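Local coordinates for cytolethal distending toxin protein B (Haemophilus ducreyi, PDB 1SR4), which probably acts as a nuclease of the DNase I-like family, forming the DNA-damaging subunit of a three-chain bacterial genotoxin, at residues A106-I111 / P165-Y170; Y85-D90 / P123-R128; A218-A223 / R228-E233. One frame throughout, in Å; residues are numbered along the deposited sequence.

All three contacts involve the six-stranded mixed sheet of the DNase I-like fold. Contacts 1 and 2 share its edge, because strands 108-112 and 124-129 are neighbours there; their centres lie about 15 Å apart, and Glu108 of contact 1 pairs with Arg128 of contact 2. Their segments alternate along the chain, whereas contact 3 follows both. Contact 3, at the end of strand 216-221, has its centre about 17 Å from contact 1's and about 23 Å from contact 2's. Contact 2, where this sheet meets the eight-stranded one, also touches the toxin protein C chain, and contact 3, across the chain's centre, the subunit A chain, so the segments build the fold and face the partners.

Contact 1 (A106-I111 / P165-Y170); sequences ADEAFI and PERRVY
Arg167 reaches across to Phe110, and its side chain can be followed outward from the 3-10 segment 165-167. CB and CG run beside the ring of Tyr170 in the same segment; Arg167 CG lies 3.7 Å from Tyr170 CE2. With CG beside the backbone N (chi1 -66°) and the chain extended from CG to NE, the guanidinium is carried clear of its own backbone toward strand 108-112. There NE, CZ and NH2 all approach a single ring carbon, the closest pair being Arg167 NH2 and Phe110 CE1 at 3.6 Å. The ring presents its edge to one guanidinium face, the two planes being 78° apart, a T-shaped meeting rather than a stack over the aromatic face. Strand 108-112 is an edge strand of the six-stranded sheet in this DNase I-like fold, and the loop following helix 147-159 comes against it. That helix takes part too: Thr157 O accepts a bond from Arg167 NH1, and Phe158 meets the Phe110 ring edge-to-face. Glu108 OE2 remains 4.5 Å from Arg167 NH2, too far for a salt bridge; OE1 pairs instead with Arg128. A water donates to Glu108 OE1 at 2.9 Å and also bonds Tyr170 OH at 3.2 Å.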
# COMPACT_ATOMS: atom_id res chain seq x y z
N ALA B 106 -12.47 15.47 11.79
CA ALA B 106 -11.65 16.02 12.86
C ALA B 106 -12.44 17.03 13.69
O ALA B 106 -13.23 17.81 13.16
CB ALA B 106 -10.41 16.70 12.28
N ASP B 107 -12.26 17.02 15.01
CA ASP B 107 -12.96 18.00 15.84
C ASP B 107 -12.17 19.31 15.77
O ASP B 107 -12.73 20.40 15.88
CB ASP B 107 -13.04 17.53 17.30
CG ASP B 107 -13.99 16.35 17.48
OD1 ASP B 107 -15.13 16.44 17.00
OD2 ASP B 107 -13.61 15.34 18.10
N GLU B 108 -10.87 19.19 15.54
CA GLU B 108 -10.01 20.35 15.51
C GLU B 108 -8.69 19.99 14.83
O GLU B 108 -8.33 18.82 14.74
CB GLU B 108 -9.78 20.77 16.97
CG GLU B 108 -8.77 21.84 17.27
CD GLU B 108 -8.64 22.07 18.77
OE1 GLU B 108 -8.95 21.16 19.56
OE2 GLU B 108 -8.22 23.17 19.17
N ALA B 109 -7.99 20.99 14.30
CA ALA B 109 -6.71 20.75 13.65
C ALA B 109 -5.66 21.51 14.44
O ALA B 109 -5.99 22.47 15.15
CB ALA B 109 -6.74 21.23 12.21
N PHE B 110 -4.41 21.07 14.32
CA PHE B 110 -3.27 21.68 15.02
C PHE B 110 -2.08 21.72 14.07
O PHE B 110 -1.83 20.76 13.35
CB PHE B 110 -2.82 20.81 16.20
CG PHE B 110 -3.76 20.80 17.36
CD1 PHE B 110 -3.68 21.77 18.35
CD2 PHE B 110 -4.69 19.77 17.52
CE1 PHE B 110 -4.51 21.72 19.48
CE2 PHE B 110 -5.52 19.71 18.64
CZ PHE B 110 -5.42 20.69 19.62
N ILE B 111 -1.35 22.83 14.06
CA ILE B 111 -0.14 22.95 13.26
C ILE B 111 0.92 23.33 14.28
O ILE B 111 0.76 24.30 15.01
CB ILE B 111 -0.23 24.06 12.17
CG1 ILE B 111 -1.12 23.62 11.01
CG2 ILE B 111 1.15 24.36 11.63
CD1 ILE B 111 -2.60 23.76 11.29
N PRO B 165 -6.40 23.60 29.76
CA PRO B 165 -6.82 22.67 30.81
C PRO B 165 -7.30 21.35 30.24
O PRO B 165 -6.89 20.28 30.68
CB PRO B 165 -7.94 23.43 31.52
CG PRO B 165 -7.50 24.84 31.38
CD PRO B 165 -7.05 24.91 29.94
N GLU B 166 -8.16 21.44 29.23
CA GLU B 166 -8.72 20.26 28.58
C GLU B 166 -7.69 19.43 27.81
O GLU B 166 -7.89 18.25 27.56
CB GLU B 166 -9.88 20.67 27.66
CG GLU B 166 -9.67 21.96 26.87
CD GLU B 166 -9.86 23.24 27.70
OE1 GLU B 166 -10.87 23.34 28.43
OE2 GLU B 166 -9.00 24.15 27.61
N ARG B 167 -6.57 20.05 27.45
CA ARG B 167 -5.53 19.35 26.71
C ARG B 167 -4.70 18.41 27.58
O ARG B 167 -4.00 17.54 27.06
CB ARG B 167 -4.61 20.35 26.02
CG ARG B 167 -5.29 21.15 24.94
CD ARG B 167 -4.28 22.06 24.30
NE ARG B 167 -4.86 22.91 23.27
CZ ARG B 167 -4.19 23.86 22.63
NH1 ARG B 167 -2.91 24.08 22.93
NH2 ARG B 167 -4.80 24.59 21.71
N ARG B 168 -4.77 18.58 28.89
CA ARG B 168 -3.99 17.74 29.81
C ARG B 168 -4.42 16.28 29.82
O ARG B 168 -3.71 15.42 30.33
CB ARG B 168 -4.05 18.32 31.23
CG ARG B 168 -3.55 19.77 31.30
CD ARG B 168 -3.29 20.29 32.73
NE ARG B 168 -4.39 20.03 33.66
CZ ARG B 168 -4.79 20.88 34.61
NH1 ARG B 168 -4.19 22.06 34.76
NH2 ARG B 168 -5.79 20.54 35.42
N VAL B 169 -5.59 15.98 29.26
CA VAL B 169 -6.03 14.59 29.22
C VAL B 169 -5.92 14.03 27.79
O VAL B 169 -6.34 12.91 27.53
CB VAL B 169 -7.49 14.45 29.69
CG1 VAL B 169 -7.61 14.91 31.15
CG2 VAL B 169 -8.42 15.26 28.78
N TYR B 170 -5.34 14.81 26.88
CA TYR B 170 -5.23 14.35 25.50
C TYR B 170 -4.06 13.40 25.26
O TYR B 170 -2.96 13.59 25.79
CB TYR B 170 -5.04 15.52 24.54
CG TYR B 170 -6.24 16.42 24.32
CD1 TYR B 170 -7.49 16.15 24.88
CD2 TYR B 170 -6.12 17.56 23.52
CE1 TYR B 170 -8.58 16.99 24.65
CE2 TYR B 170 -7.19 18.40 23.29
CZ TYR B 170 -8.42 18.11 23.85
OH TYR B 170 -9.47 18.94 23.57
O HOH W 1 -8.35 21.69 22.30

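Contact 2 (Y85-D90 / P123-R128)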
# COMPACT_ATOMS: atom_id res chain seq x y z
N TYR B 85 -7.40 15.79 5.28
CA TYR B 85 -6.95 17.10 5.78
C TYR B 85 -5.62 17.30 5.05
O TYR B 85 -4.67 16.53 5.21
CB TYR B 85 -6.81 17.06 7.29
CG TYR B 85 -8.17 16.90 7.91
CD1 TYR B 85 -9.02 18.00 8.06
CD2 TYR B 85 -8.67 15.63 8.21
CE1 TYR B 85 -10.35 17.84 8.48
CE2 TYR B 85 -10.00 15.46 8.64
CZ TYR B 85 -10.83 16.57 8.76
OH TYR B 85 -12.17 16.41 9.11
N TYR B 86 -5.59 18.33 4.22
CA TYR B 86 -4.48 18.60 3.31
C TYR B 86 -3.74 19.91 3.57
O TYR B 86 -4.34 20.98 3.65
CB TYR B 86 -5.09 18.58 1.91
CG TYR B 86 -4.19 18.85 0.72
CD1 TYR B 86 -3.07 18.06 0.46
CD2 TYR B 86 -4.55 19.82 -0.22
CE1 TYR B 86 -2.34 18.22 -0.72
CE2 TYR B 86 -3.82 19.99 -1.41
CZ TYR B 86 -2.71 19.18 -1.65
OH TYR B 86 -2.01 19.32 -2.84
N SER B 87 -2.42 19.82 3.71
CA SER B 87 -1.60 20.99 3.93
C SER B 87 -0.68 21.10 2.72
O SER B 87 0.30 20.38 2.59
CB SER B 87 -0.78 20.81 5.21
OG SER B 87 0.13 21.89 5.35
N ARG B 88 -1.03 22.00 1.80
CA ARG B 88 -0.25 22.17 0.58
C ARG B 88 0.93 23.11 0.83
O ARG B 88 0.91 24.27 0.41
CB ARG B 88 -1.17 22.70 -0.52
CG ARG B 88 -0.54 22.74 -1.90
CD ARG B 88 -1.51 23.36 -2.91
NE ARG B 88 -0.86 23.55 -4.20
CZ ARG B 88 -0.07 24.57 -4.51
NH1 ARG B 88 0.17 25.53 -3.62
NH2 ARG B 88 0.52 24.63 -5.70
N LEU B 89 1.94 22.60 1.51
CA LEU B 89 3.14 23.36 1.84
C LEU B 89 4.03 23.73 0.66
O LEU B 89 4.60 24.82 0.62
CB LEU B 89 3.98 22.57 2.85
CG LEU B 89 3.27 22.18 4.16
CD1 LEU B 89 4.15 21.21 4.95
CD2 LEU B 89 2.96 23.42 4.96
N ASP B 90 4.15 22.81 -0.30
CA ASP B 90 5.01 22.99 -1.46
C ASP B 90 4.39 23.87 -2.57
O ASP B 90 3.95 23.37 -3.60
CB ASP B 90 5.37 21.61 -2.03
CG ASP B 90 6.53 21.65 -3.01
OD1 ASP B 90 6.98 22.76 -3.34
OD2 ASP B 90 6.98 20.57 -3.44
N PRO B 123 6.26 21.81 9.30
CA PRO B 123 5.59 21.66 10.59
C PRO B 123 4.85 20.34 10.72
O PRO B 123 4.61 19.64 9.74
CB PRO B 123 4.62 22.85 10.61
CG PRO B 123 4.18 22.90 9.15
CD PRO B 123 5.50 22.72 8.41
N ALA B 124 4.48 20.00 11.95
CA ALA B 124 3.70 18.78 12.15
C ALA B 124 2.27 19.27 11.92
O ALA B 124 1.91 20.38 12.36
CB ALA B 124 3.86 18.26 13.58
N VAL B 125 1.46 18.48 11.22
CA VAL B 125 0.07 18.84 10.95
C VAL B 125 -0.77 17.73 11.57
O VAL B 125 -0.48 16.55 11.36
CB VAL B 125 -0.20 18.94 9.43
CG1 VAL B 125 -1.67 19.27 9.15
CG2 VAL B 125 0.70 20.02 8.83
N GLY B 126 -1.78 18.08 12.35
CA GLY B 126 -2.57 17.04 12.99
C GLY B 126 -4.03 17.32 13.22
O GLY B 126 -4.51 18.45 13.08
N ILE B 127 -4.75 16.26 13.57
CA ILE B 127 -6.17 16.38 13.84
C ILE B 127 -6.52 15.68 15.15
O ILE B 127 -5.94 14.65 15.53
CB ILE B 127 -7.03 15.76 12.72
CG1 ILE B 127 -6.68 14.27 12.56
CG2 ILE B 127 -6.85 16.54 11.42
CD1 ILE B 127 -7.56 13.51 11.57
N ARG B 128 -7.48 16.28 15.84
CA ARG B 128 -7.96 15.72 17.08
C ARG B 128 -9.32 15.08 16.83
O ARG B 128 -10.16 15.63 16.12
CB ARG B 128 -8.10 16.82 18.14
CG ARG B 128 -8.79 16.34 19.40
CD ARG B 128 -8.73 17.38 20.51
NE ARG B 128 -9.59 18.57 20.31
CZ ARG B 128 -10.92 18.57 20.38
NH1 ARG B 128 -11.60 17.46 20.64
NH2 ARG B 128 -11.58 19.72 20.24
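The Tyr85 ring receives Ile127 CG2 over one face. The methyl sits 4.1 Å from the centroid of the Tyr85 ring and 25° off its normal, a CH-pi contact. It is displaced toward the rim on the CB side of the ring, as the 3.8 Å approach of Ile127 CG2 to Tyr85 CG shows, and the two side chains cross at about a right angle. A chi1 of 59° wedges Ile127 CG1 between its backbone N and carbonyl carbon; from there Ile127 CD1 comes within 4.1 Å of Tyr85 CD2. At the far end of the ring, the hydroxyl is held by Glu68 OE2 and by Ala106 N.

The two segments belong to different sheets: strand 81-87 to the eight-stranded one and strand 124-129 to the six-stranded one. They run 172° apart, with Ser87 CA and Val125 CA 7.5 Å apart and Leu89 CA and Pro123 CA 9.2 Å apart. Side chains, not backbones, make the contact, and these spacings are consistent with face-to-face packing of the sheets, as in the central beta sandwich of DNase I-like enzymes. Alternate residues on each strand supply the interface, Tyr85 and Ser87 facing Ile127 and Val125.

Val125 CG2 lies 4.0 Å from both CB and OG of Ser87. The hydroxyl is hydrogen-bonded to Pro65 O, and its contact with the Val125 methyl is van der Waals. Leu89 and Pro123 meet tip to tip, Leu89 CD1 standing 4.0 Å from Pro123 CD. Leu89 also packs on Tyr9 of the chain of cytolethal distending toxin protein C.

Contact 3 (A218-A223 / R228-E233); sequences AILHDA and REQARE
One tight part of the contact is the amide of Gln230, whose two ends grip the backbone of Asp222; the other is the carboxyl pair of Asp222 and Glu233. Asp222 N donates to Gln230 OE1 over 2.8 Å in a nearly straight bond, its N-H...O angle being 173°. In return Gln230 NE2 donates to Asp222 O at 3.2 Å, with an angle of 166° and the acceptor almost in the amide plane. One side chain thus binds the N and O of a single residue, as a neighbouring strand would, just beyond the end of strand 216-221. A bend at chi2 (-72°) turns the amide back toward Asp222, and the paired bonds fix its rotation.

Leu220, His221 and the exposed face of the 3-10 segment 230-232 are looser. Gln230 NE2 lies 3.8 Å from His221 ND1 and meets the ring obliquely; ND1 is already bonded to Asn198 O. Leu220 CD1 comes no closer than 3.9 Å to Glu233 OE1. On the exposed side, Ala231 and Arg232 leave the strand untouched, and Arg232 NE instead forms a salt bridge with Glu229 OE1 within its own segment. Glu233 O accepts a bond from Arg107 of the subunit A chain.

The buried carboxyl groups come closest, Asp222 OD2 lying 2.6 Å from Glu233 OE1, while Asp222 OD1 accepts from His224 N. Two negative carboxylates would repel at that distance, so one of the pair probably holds a proton, its pKa probably raised by the other.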
# COMPACT_ATOMS: atom_id res chain seq x y z
N ALA B 218 6.50 6.00 14.57
CA ALA B 218 5.73 6.92 15.38
C ALA B 218 6.32 7.16 16.77
O ALA B 218 7.16 6.40 17.25
CB ALA B 218 4.29 6.40 15.52
N ILE B 219 5.87 8.25 17.39
CA ILE B 219 6.25 8.55 18.76
C ILE B 219 4.93 8.99 19.39
O ILE B 219 4.17 9.78 18.81
CB ILE B 219 7.33 9.66 18.88
CG1 ILE B 219 7.65 9.86 20.37
CG2 ILE B 219 6.86 10.96 18.25
CD1 ILE B 219 8.99 10.55 20.64
N LEU B 220 4.63 8.48 20.58
CA LEU B 220 3.36 8.87 21.17
C LEU B 220 3.37 9.15 22.66
O LEU B 220 4.31 8.79 23.36
CB LEU B 220 2.32 7.79 20.89
CG LEU B 220 2.55 6.39 21.45
CD1 LEU B 220 2.07 6.31 22.90
CD2 LEU B 220 1.76 5.38 20.61
N HIS B 221 2.33 9.82 23.12
CA HIS B 221 2.16 10.11 24.53
C HIS B 221 0.77 9.57 24.87
O HIS B 221 -0.23 10.02 24.31
CB HIS B 221 2.20 11.61 24.82
CG HIS B 221 1.71 11.96 26.19
ND1 HIS B 221 2.35 11.52 27.34
CD2 HIS B 221 0.60 12.61 26.61
CE1 HIS B 221 1.65 11.89 28.40
NE2 HIS B 221 0.59 12.55 27.98
N ASP B 222 0.72 8.58 25.75
CA ASP B 222 -0.57 8.02 26.16
C ASP B 222 -0.93 8.63 27.51
O ASP B 222 -0.30 8.31 28.51
CB ASP B 222 -0.49 6.51 26.31
CG ASP B 222 -1.82 5.90 26.70
OD1 ASP B 222 -2.69 6.62 27.23
OD2 ASP B 222 -2.00 4.69 26.48
N ALA B 223 -1.92 9.51 27.52
CA ALA B 223 -2.33 10.17 28.75
C ALA B 223 -2.73 9.20 29.87
O ALA B 223 -2.77 9.59 31.04
CB ALA B 223 -3.49 11.13 28.47
N ARG B 228 7.57 7.87 32.55
CA ARG B 228 8.48 6.74 32.62
C ARG B 228 7.80 5.38 32.44
O ARG B 228 8.47 4.35 32.47
CB ARG B 228 9.24 6.78 33.96
CG ARG B 228 10.12 8.02 34.12
CD ARG B 228 10.30 8.44 35.57
NE ARG B 228 10.96 7.41 36.38
CZ ARG B 228 12.18 6.94 36.15
NH1 ARG B 228 12.89 7.41 35.13
NH2 ARG B 228 12.70 6.01 36.95
N GLU B 229 6.49 5.38 32.23
CA GLU B 229 5.75 4.12 32.07
C GLU B 229 5.11 3.96 30.69
O GLU B 229 4.29 3.06 30.48
CB GLU B 229 4.67 4.03 33.15
CG GLU B 229 5.20 4.23 34.56
CD GLU B 229 5.63 2.94 35.22
OE1 GLU B 229 5.94 1.98 34.48
OE2 GLU B 229 5.67 2.88 36.48
N GLN B 230 5.47 4.82 29.74
CA GLN B 230 4.89 4.76 28.40
C GLN B 230 5.18 3.43 27.67
O GLN B 230 4.42 3.02 26.78
CB GLN B 230 5.40 5.93 27.57
CG GLN B 230 5.01 7.31 28.14
CD GLN B 230 3.54 7.60 27.95
OE1 GLN B 230 2.99 7.36 26.88
NE2 GLN B 230 2.90 8.13 28.97
N ALA B 231 6.25 2.75 28.05
CA ALA B 231 6.59 1.49 27.41
C ALA B 231 5.53 0.42 27.68
O ALA B 231 5.60 -0.68 27.15
CB ALA B 231 7.97 1.01 27.87
N ARG B 232 4.54 0.73 28.51
CA ARG B 232 3.46 -0.22 28.78
C ARG B 232 2.45 -0.18 27.62
O ARG B 232 1.50 -0.97 27.58
CB ARG B 232 2.74 0.11 30.09
CG ARG B 232 3.49 -0.26 31.37
CD ARG B 232 2.65 0.15 32.58
NE ARG B 232 3.28 -0.13 33.87
CZ ARG B 232 3.51 -1.35 34.36
NH1 ARG B 232 4.10 -1.49 35.56
NH2 ARG B 232 3.17 -2.44 33.67
N GLU B 233 2.64 0.73 26.67
CA GLU B 233 1.72 0.85 25.54
C GLU B 233 1.55 -0.46 24.75
O GLU B 233 2.53 -1.10 24.37
CB GLU B 233 2.20 1.95 24.58
CG GLU B 233 1.15 2.37 23.55
CD GLU B 233 -0.11 2.94 24.20
OE1 GLU B 233 0.03 3.79 25.10
OE2 GLU B 233 -1.23 2.54 23.81